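Local coordinates for protein glucosamine kinase (Streptacidiphilus jiangxiensis, PDB 6HWJ) that catalyses the ATP-dependent, magnesium-requiring phosphorylation of D-glucosamine to D-glucosamine 6-phosphate, and acts to a lesser extent on glucose, at residues R74-A88 with L100-G114. Residues are numbered along the deposited sequence; the frame is centred on the assembly and turned at random.
Sequences RPGDGTAEHLVAALA and LEAFTGAAPVTGERG
Three groups grip OE1 of Glu112: the backbone N-H of Gly76 at 2.8 Å, using the anti lone pair, the N-H of Gly78 from above the carboxylate plane, and a water that also bonds Arg74 O and Thr79 N. Its other oxygen, OE2, turns its own anti lone pair to Glu81 N, 2.7 Å away and nearly straight at 172°. With CG anti to the carbonyl carbon (chi1 -66°) and the chain extended beyond it, the carboxylate reaches into the type II turn Arg74–Asp77 and up against the N-terminal end of helix 79-88.

Glu81 answers in the reverse direction. Its OE2 takes the N-H of Gly111 at 3.0 Å, the donor standing 47° out of the carboxylate plane, while OE1 lies against CG2 of Thr110. A second water donates to both Glu81 O and Val109 O.

Beyond this the contact is mostly apolar, though Val84 CG1 also comes close to the carbonyl oxygen of Ala107. Ala88 CB sits on Pro108 CD at 3.6 Å. Leu87 crosses Leu100 at about a right angle, with Leu87 CD2 tight against Leu100 CD2 at 3.3 Å. The helix thus packs across the antiparallel sheet whose outermost strands are 98-102 and 112-115; Leu83 reaches inward to Val132 and Val184 on its central strands.

Backbone N-H groups at the helix start, together with the helix dipole, would probably stabilise a negative charge on Glu112, tying the edge strand to the helix N-terminus.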
ATOM      1  N   ARG A  74       3.860  -4.777 -25.196  1.00 32.14           N
ATOM      2  CA  ARG A  74       5.072  -4.222 -24.621  1.00 33.10           C
ATOM      3  C   ARG A  74       5.024  -2.700 -24.669  1.00 32.32           C
ATOM      4  O   ARG A  74       4.322  -2.134 -25.517  1.00 33.49           O
ATOM      5  CB  ARG A  74       6.310  -4.710 -25.394  1.00 38.21           C
ATOM      6  CG  ARG A  74       6.516  -6.218 -25.369  1.00 50.60           C
ATOM      7  CD  ARG A  74       7.522  -6.648 -26.422  1.00 68.35           C
ATOM      8  NE  ARG A  74       7.657  -8.101 -26.488  1.00 85.98           N
ATOM      9  CZ  ARG A  74       8.229  -8.762 -27.491  1.00100.39           C
ATOM     10  NH1 ARG A  74       8.724  -8.105 -28.532  1.00105.16           N
ATOM     11  NH2 ARG A  74       8.304 -10.084 -27.455  1.00105.87           N
ATOM     12  N   PRO A  75       5.729  -2.013 -23.776  1.00 31.81           N
ATOM     13  CA  PRO A  75       5.828  -0.557 -23.892  1.00 36.14           C
ATOM     14  C   PRO A  75       6.270  -0.151 -25.286  1.00 34.12           C
ATOM     15  O   PRO A  75       7.218  -0.705 -25.841  1.00 32.54           O
ATOM     16  CB  PRO A  75       6.873  -0.190 -22.830  1.00 38.43           C
ATOM     17  CG  PRO A  75       6.766  -1.266 -21.821  1.00 37.12           C
ATOM     18  CD  PRO A  75       6.475  -2.522 -22.610  1.00 34.98           C
ATOM     19  N   GLY A  76       5.546   0.789 -25.867  1.00 35.11           N
ATOM     20  CA  GLY A  76       5.760   1.190 -27.243  1.00 35.73           C
ATOM     21  C   GLY A  76       4.805   0.560 -28.232  1.00 34.00           C
ATOM     22  O   GLY A  76       4.703   1.039 -29.371  1.00 34.04           O
ATOM     23  N   ASP A  77       4.102  -0.501 -27.828  1.00 31.78           N
ATOM     24  CA  ASP A  77       3.105  -1.100 -28.708  1.00 30.51           C
ATOM     25  C   ASP A  77       1.867  -0.227 -28.799  1.00 30.71           C
ATOM     26  O   ASP A  77       1.137  -0.295 -29.802  1.00 32.07           O
ATOM     27  CB  ASP A  77       2.733  -2.506 -28.217  1.00 30.95           C
ATOM     28  CG  ASP A  77       3.775  -3.554 -28.575  1.00 36.39           C
ATOM     29  OD1 ASP A  77       4.554  -3.361 -29.555  1.00 36.70           O
ATOM     30  OD2 ASP A  77       3.811  -4.594 -27.897  1.00 34.74           O
ATOM     31  N   GLY A  78       1.604   0.584 -27.767  1.00 29.69           N
ATOM     32  CA  GLY A  78       0.469   1.489 -27.754  1.00 28.52           C
ATOM     33  C   GLY A  78      -0.768   0.991 -27.014  1.00 27.44           C
ATOM     34  O   GLY A  78      -1.809   1.659 -27.071  1.00 30.11           O
ATOM     35  N   THR A  79      -0.686  -0.121 -26.310  1.00 27.02           N
ATOM     36  CA  THR A  79      -1.868  -0.641 -25.622  1.00 27.48           C
ATOM     37  C   THR A  79      -2.196   0.175 -24.374  1.00 26.12           C
ATOM     38  O   THR A  79      -3.372   0.422 -24.086  1.00 27.55           O
ATOM     39  CB  THR A  79      -1.666  -2.113 -25.262  1.00 26.21           C
ATOM     40  OG1 THR A  79      -1.385  -2.875 -26.442  1.00 28.46           O
ATOM     41  CG2 THR A  79      -2.923  -2.659 -24.607  1.00 25.76           C
ATOM     42  N   ALA A  80      -1.173   0.590 -23.626  1.00 26.95           N
ATOM     43  CA  ALA A  80      -1.383   1.485 -22.493  1.00 29.21           C
ATOM     44  C   ALA A  80      -1.931   2.818 -22.974  1.00 28.93           C
ATOM     45  O   ALA A  80      -2.830   3.391 -22.362  1.00 28.47           O
ATOM     46  CB  ALA A  80      -0.070   1.690 -21.735  1.00 26.09           C
ATOM     47  N   GLU A  81      -1.388   3.320 -24.080  1.00 28.20           N
ATOM     48  CA  GLU A  81      -1.923   4.494 -24.751  1.00 30.35           C
ATOM     49  C   GLU A  81      -3.392   4.329 -25.076  1.00 26.99           C
ATOM     50  O   GLU A  81      -4.183   5.259 -24.872  1.00 27.07           O
ATOM     51  CB  GLU A  81      -1.092   4.724 -26.029  1.00 34.59           C
ATOM     52  CG  GLU A  81      -1.416   5.892 -26.834  1.00 44.08           C
ATOM     53  CD  GLU A  81      -0.446   6.008 -28.016  1.00 49.59           C
ATOM     54  OE1 GLU A  81      -0.926   6.079 -29.164  1.00 51.16           O
ATOM     55  OE2 GLU A  81       0.785   5.987 -27.767  1.00 43.93           O
ATOM     56  N   HIS A  82      -3.781   3.157 -25.599  1.00 26.86           N
ATOM     57  CA  HIS A  82      -5.177   2.950 -25.967  1.00 27.61           C
ATOM     58  C   HIS A  82      -6.075   2.807 -24.740  1.00 26.82           C
ATOM     59  O   HIS A  82      -7.257   3.171 -24.788  1.00 29.10           O
ATOM     60  CB  HIS A  82      -5.306   1.727 -26.869  1.00 30.61           C
ATOM     61  CG  HIS A  82      -4.930   2.004 -28.293  1.00 31.90           C
ATOM     62  ND1 HIS A  82      -3.636   2.304 -28.674  1.00 34.00           N
ATOM     63  CD2 HIS A  82      -5.684   2.101 -29.417  1.00 34.19           C
ATOM     64  CE1 HIS A  82      -3.605   2.548 -29.974  1.00 33.05           C
ATOM     65  NE2 HIS A  82      -4.835   2.439 -30.446  1.00 33.86           N
ATOM     66  N   LEU A  83      -5.550   2.282 -23.641  1.00 25.92           N
ATOM     67  CA  LEU A  83      -6.337   2.280 -22.409  1.00 28.74           C
ATOM     68  C   LEU A  83      -6.600   3.711 -21.944  1.00 25.71           C
ATOM     69  O   LEU A  83      -7.727   4.055 -21.568  1.00 26.70           O
ATOM     70  CB  LEU A  83      -5.622   1.484 -21.326  1.00 25.15           C
ATOM     71  CG  LEU A  83      -6.339   1.505 -19.957  1.00 28.03           C
ATOM     72  CD1 LEU A  83      -7.624   0.713 -20.019  1.00 28.90           C
ATOM     73  CD2 LEU A  83      -5.440   0.963 -18.867  1.00 27.13           C
ATOM     74  N   VAL A  84      -5.579   4.556 -21.977  1.00 25.92           N
ATOM     75  CA  VAL A  84      -5.759   5.949 -21.582  1.00 26.15           C
ATOM     76  C   VAL A  84      -6.767   6.637 -22.497  1.00 30.30           C
ATOM     77  O   VAL A  84      -7.629   7.386 -22.035  1.00 31.88           O
ATOM     78  CB  VAL A  84      -4.411   6.673 -21.579  1.00 30.98           C
ATOM     79  CG1 VAL A  84      -4.604   8.154 -21.311  1.00 29.52           C
ATOM     80  CG2 VAL A  84      -3.500   6.040 -20.517  1.00 32.01           C
ATOM     81  N   ALA A  85      -6.713   6.351 -23.800  1.00 30.27           N
ATOM     82  CA  ALA A  85      -7.660   6.969 -24.725  1.00 33.74           C
ATOM     83  C   ALA A  85      -9.085   6.530 -24.422  1.00 35.09           C
ATOM     84  O   ALA A  85     -10.013   7.344 -24.478  1.00 36.76           O
ATOM     85  CB  ALA A  85      -7.276   6.633 -26.177  1.00 34.64           C
ATOM     86  N   ALA A  86      -9.280   5.250 -24.077  1.00 31.48           N
ATOM     87  CA  ALA A  86     -10.613   4.784 -23.728  1.00 34.06           C
ATOM     88  C   ALA A  86     -11.143   5.475 -22.476  1.00 37.10           C
ATOM     89  O   ALA A  86     -12.359   5.593 -22.304  1.00 35.80           O
ATOM     90  CB  ALA A  86     -10.621   3.269 -23.512  1.00 32.57           C
ATOM     91  N   LEU A  87     -10.258   5.942 -21.600  1.00 41.28           N
ATOM     92  CA  LEU A  87     -10.706   6.702 -20.432  1.00 48.31           C
ATOM     93  C   LEU A  87     -11.209   8.079 -20.833  1.00 54.18           C
ATOM     94  O   LEU A  87     -12.322   8.474 -20.475  1.00 56.39           O
ATOM     95  CB  LEU A  87      -9.565   6.836 -19.427  1.00 48.67           C
ATOM     96  CG  LEU A  87      -9.079   5.536 -18.789  1.00 46.48           C
ATOM     97  CD1 LEU A  87      -7.877   5.824 -17.903  1.00 50.37           C
ATOM     98  CD2 LEU A  87     -10.185   4.896 -18.020  1.00 45.65           C
ATOM     99  N   ALA A  88     -10.396   8.833 -21.575  1.00 58.88           N
ATOM    100  CA  ALA A  88     -10.797  10.176 -21.974  1.00 65.74           C
ATOM    101  C   ALA A  88     -12.076  10.142 -22.800  1.00 72.37           C
ATOM    102  O   ALA A  88     -12.978  10.958 -22.587  1.00 74.68           O
ATOM    103  CB  ALA A  88      -9.667  10.844 -22.753  1.00 66.28           C
ATOM    104  N   LEU A 100     -15.086   0.758 -16.588  1.00 31.96           N
ATOM    105  CA  LEU A 100     -14.066   1.759 -16.894  1.00 34.78           C
ATOM    106  C   LEU A 100     -14.506   3.053 -16.221  1.00 34.91           C
ATOM    107  O   LEU A 100     -15.515   3.646 -16.616  1.00 38.52           O
ATOM    108  CB  LEU A 100     -13.930   1.965 -18.397  1.00 40.19           C
ATOM    109  CG  LEU A 100     -12.700   1.454 -19.131  1.00 49.90           C
ATOM    110  CD1 LEU A 100     -12.751   1.903 -20.593  1.00 54.52           C
ATOM    111  CD2 LEU A 100     -11.419   1.923 -18.481  1.00 52.47           C
ATOM    112  N   GLU A 101     -13.766   3.498 -15.211  1.00 31.86           N
ATOM    113  CA  GLU A 101     -14.101   4.736 -14.515  1.00 33.51           C
ATOM    114  C   GLU A 101     -13.037   5.779 -14.842  1.00 29.79           C
ATOM    115  O   GLU A 101     -11.852   5.583 -14.545  1.00 29.54           O
ATOM    116  CB  GLU A 101     -14.204   4.516 -13.006  1.00 38.43           C
ATOM    117  CG  GLU A 101     -14.674   5.753 -12.246  1.00 50.52           C
ATOM    118  CD  GLU A 101     -15.087   5.448 -10.809  1.00 59.92           C
ATOM    119  OE1 GLU A 101     -14.798   4.336 -10.318  1.00 62.00           O
ATOM    120  OE2 GLU A 101     -15.707   6.329 -10.175  1.00 63.77           O
ATOM    121  N   ALA A 102     -13.466   6.879 -15.442  1.00 28.16           N
ATOM    122  CA  ALA A 102     -12.586   7.996 -15.765  1.00 30.13           C
ATOM    123  C   ALA A 102     -12.784   9.121 -14.760  1.00 30.71           C
ATOM    124  O   ALA A 102     -13.886   9.330 -14.254  1.00 29.16           O
ATOM    125  CB  ALA A 102     -12.860   8.502 -17.181  1.00 32.28           C
ATOM    126  N   PHE A 103     -11.708   9.841 -14.472  1.00 28.28           N
ATOM    127  CA  PHE A 103     -11.756  10.979 -13.571  1.00 29.24           C
ATOM    128  C   PHE A 103     -11.301  12.238 -14.303  1.00 31.81           C
ATOM    129  O   PHE A 103     -10.645  12.173 -15.344  1.00 29.02           O
ATOM    130  CB  PHE A 103     -10.877  10.746 -12.327  1.00 31.45           C
ATOM    131  CG  PHE A 103     -11.235   9.492 -11.578  1.00 32.47           C
ATOM    132  CD1 PHE A 103     -12.226   9.511 -10.610  1.00 31.16           C
ATOM    133  CD2 PHE A 103     -10.605   8.302 -11.869  1.00 30.19           C
ATOM    134  CE1 PHE A 103     -12.567   8.349  -9.927  1.00 31.54           C
ATOM    135  CE2 PHE A 103     -10.948   7.134 -11.188  1.00 31.62           C
ATOM    136  CZ  PHE A 103     -11.924   7.168 -10.213  1.00 31.76           C
ATOM    137  N   THR A 104     -11.668  13.389 -13.740  1.00 33.61           N
ATOM    138  CA  THR A 104     -11.297  14.670 -14.330  1.00 36.26           C
ATOM    139  C   THR A 104      -9.783  14.781 -14.413  1.00 37.64           C
ATOM    140  O   THR A 104      -9.069  14.486 -13.450  1.00 38.14           O
ATOM    141  CB  THR A 104     -11.873  15.810 -13.501  1.00 38.27           C
ATOM    142  OG1 THR A 104     -13.305  15.759 -13.561  1.00 36.19           O
ATOM    143  CG2 THR A 104     -11.394  17.156 -14.028  1.00 42.98           C
ATOM    144  N   GLY A 105      -9.290  15.184 -15.581  1.00 38.19           N
ATOM    145  CA  GLY A 105      -7.867  15.238 -15.834  1.00 42.83           C
ATOM    146  C   GLY A 105      -7.352  14.156 -16.765  1.00 40.73           C
ATOM    147  O   GLY A 105      -6.279  14.327 -17.360  1.00 40.16           O
ATOM    148  N   ALA A 106      -8.070  13.038 -16.897  1.00 37.17           N
ATOM    149  CA  ALA A 106      -7.705  12.067 -17.915  1.00 32.17           C
ATOM    150  C   ALA A 106      -7.665  12.758 -19.278  1.00 33.10           C
ATOM    151  O   ALA A 106      -8.542  13.556 -19.612  1.00 35.19           O
ATOM    152  CB  ALA A 106      -8.696  10.903 -17.926  1.00 30.87           C
ATOM    153  N   ALA A 107      -6.628  12.476 -20.050  1.00 30.84           N
ATOM    154  CA  ALA A 107      -6.483  13.010 -21.399  1.00 31.59           C
ATOM    155  C   ALA A 107      -5.857  11.942 -22.281  1.00 32.64           C
ATOM    156  O   ALA A 107      -5.046  11.136 -21.805  1.00 32.27           O
ATOM    157  CB  ALA A 107      -5.611  14.276 -21.427  1.00 32.72           C
ATOM    158  N   PRO A 108      -6.217  11.911 -23.575  1.00 31.81           N
ATOM    159  CA  PRO A 108      -5.696  10.875 -24.481  1.00 31.93           C
ATOM    160  C   PRO A 108      -4.243  11.126 -24.879  1.00 33.91           C
ATOM    161  O   PRO A 108      -3.911  11.291 -26.060  1.00 33.52           O
ATOM    162  CB  PRO A 108      -6.661  10.974 -25.676  1.00 34.10           C
ATOM    163  CG  PRO A 108      -7.035  12.459 -25.719  1.00 37.16           C
ATOM    164  CD  PRO A 108      -7.102  12.884 -24.266  1.00 35.85           C
ATOM    165  N   VAL A 109      -3.351  11.140 -23.882  1.00 29.55           N
ATOM    166  CA  VAL A 109      -1.929  11.361 -24.172  1.00 31.01           C
ATOM    167  C   VAL A 109      -1.327  10.124 -24.828  1.00 33.44           C
ATOM    168  O   VAL A 109      -1.855   9.000 -24.733  1.00 37.59           O
ATOM    169  CB  VAL A 109      -1.153  11.744 -22.897  1.00 30.50           C
ATOM    170  CG1 VAL A 109      -1.669  13.075 -22.343  1.00 29.83           C
ATOM    171  CG2 VAL A 109      -1.240  10.638 -21.845  1.00 28.29           C
ATOM    172  N   THR A 110      -0.192  10.332 -25.496  1.00 33.61           N
ATOM    173  CA  THR A 110       0.408   9.322 -26.359  1.00 36.35           C
ATOM    174  C   THR A 110       1.893   9.208 -26.060  1.00 33.14           C
ATOM    175  O   THR A 110       2.497  10.104 -25.480  1.00 32.53           O
ATOM    176  CB  THR A 110       0.225   9.665 -27.854  1.00 40.49           C
ATOM    177  OG1 THR A 110       0.724  10.982 -28.095  1.00 41.61           O
ATOM    178  CG2 THR A 110      -1.243   9.618 -28.246  1.00 44.10           C
ATOM    179  N   GLY A 111       2.475   8.102 -26.487  1.00 33.06           N
ATOM    180  CA  GLY A 111       3.885   7.834 -26.252  1.00 36.72           C
ATOM    181  C   GLY A 111       4.079   6.997 -25.002  1.00 38.19           C
ATOM    182  O   GLY A 111       3.605   7.367 -23.926  1.00 37.82           O
ATOM    183  N   GLU A 112       4.759   5.872 -25.123  1.00 34.76           N
ATOM    184  CA  GLU A 112       4.892   4.939 -24.019  1.00 33.44           C
ATOM    185  C   GLU A 112       6.350   4.720 -23.667  1.00 35.18           C
ATOM    186  O   GLU A 112       7.214   4.671 -24.551  1.00 35.95           O
ATOM    187  CB  GLU A 112       4.249   3.583 -24.361  1.00 30.20           C
ATOM    188  CG  GLU A 112       2.752   3.643 -24.532  1.00 28.18           C
ATOM    189  CD  GLU A 112       2.146   2.300 -24.888  1.00 29.84           C
ATOM    190  OE1 GLU A 112       2.919   1.341 -25.146  1.00 29.51           O
ATOM    191  OE2 GLU A 112       0.907   2.206 -24.924  1.00 30.56           O
ATOM    192  N   ARG A 113       6.613   4.571 -22.373  1.00 31.01           N
ATOM    193  CA  ARG A 113       7.951   4.261 -21.884  1.00 32.17           C
ATOM    194  C   ARG A 113       7.818   3.355 -20.670  1.00 33.10           C
ATOM    195  O   ARG A 113       7.136   3.708 -19.702  1.00 33.12           O
ATOM    196  CB  ARG A 113       8.703   5.553 -21.539  1.00 37.77           C
ATOM    197  CG  ARG A 113      10.068   5.334 -20.916  1.00 40.42           C
ATOM    198  CD  ARG A 113      10.863   6.642 -20.840  1.00 45.34           C
ATOM    199  NE  ARG A 113      10.260   7.640 -19.963  1.00 45.62           N
ATOM    200  CZ  ARG A 113      10.455   7.702 -18.645  1.00 49.95           C
ATOM    201  NH1 ARG A 113       9.883   8.665 -17.931  1.00 51.28           N
ATOM    202  NH2 ARG A 113      11.218   6.806 -18.035  1.00 49.69           N
ATOM    203  N   GLY A 114       8.459   2.189 -20.722  1.00 32.85           N
ATOM    204  CA  GLY A 114       8.398   1.266 -19.607  1.00 31.79           C
ATOM    205  C   GLY A 114       9.325   1.665 -18.478  1.00 38.44           C
ATOM    206  O   GLY A 114      10.377   2.268 -18.687  1.00 41.39           O
TER
HETATM  207  O   HOH W   1       1.783  -1.017 -24.759  1.00 32.12           O
HETATM  208  O   HOH W   2      -4.241   7.979 -25.422  1.00 31.72           O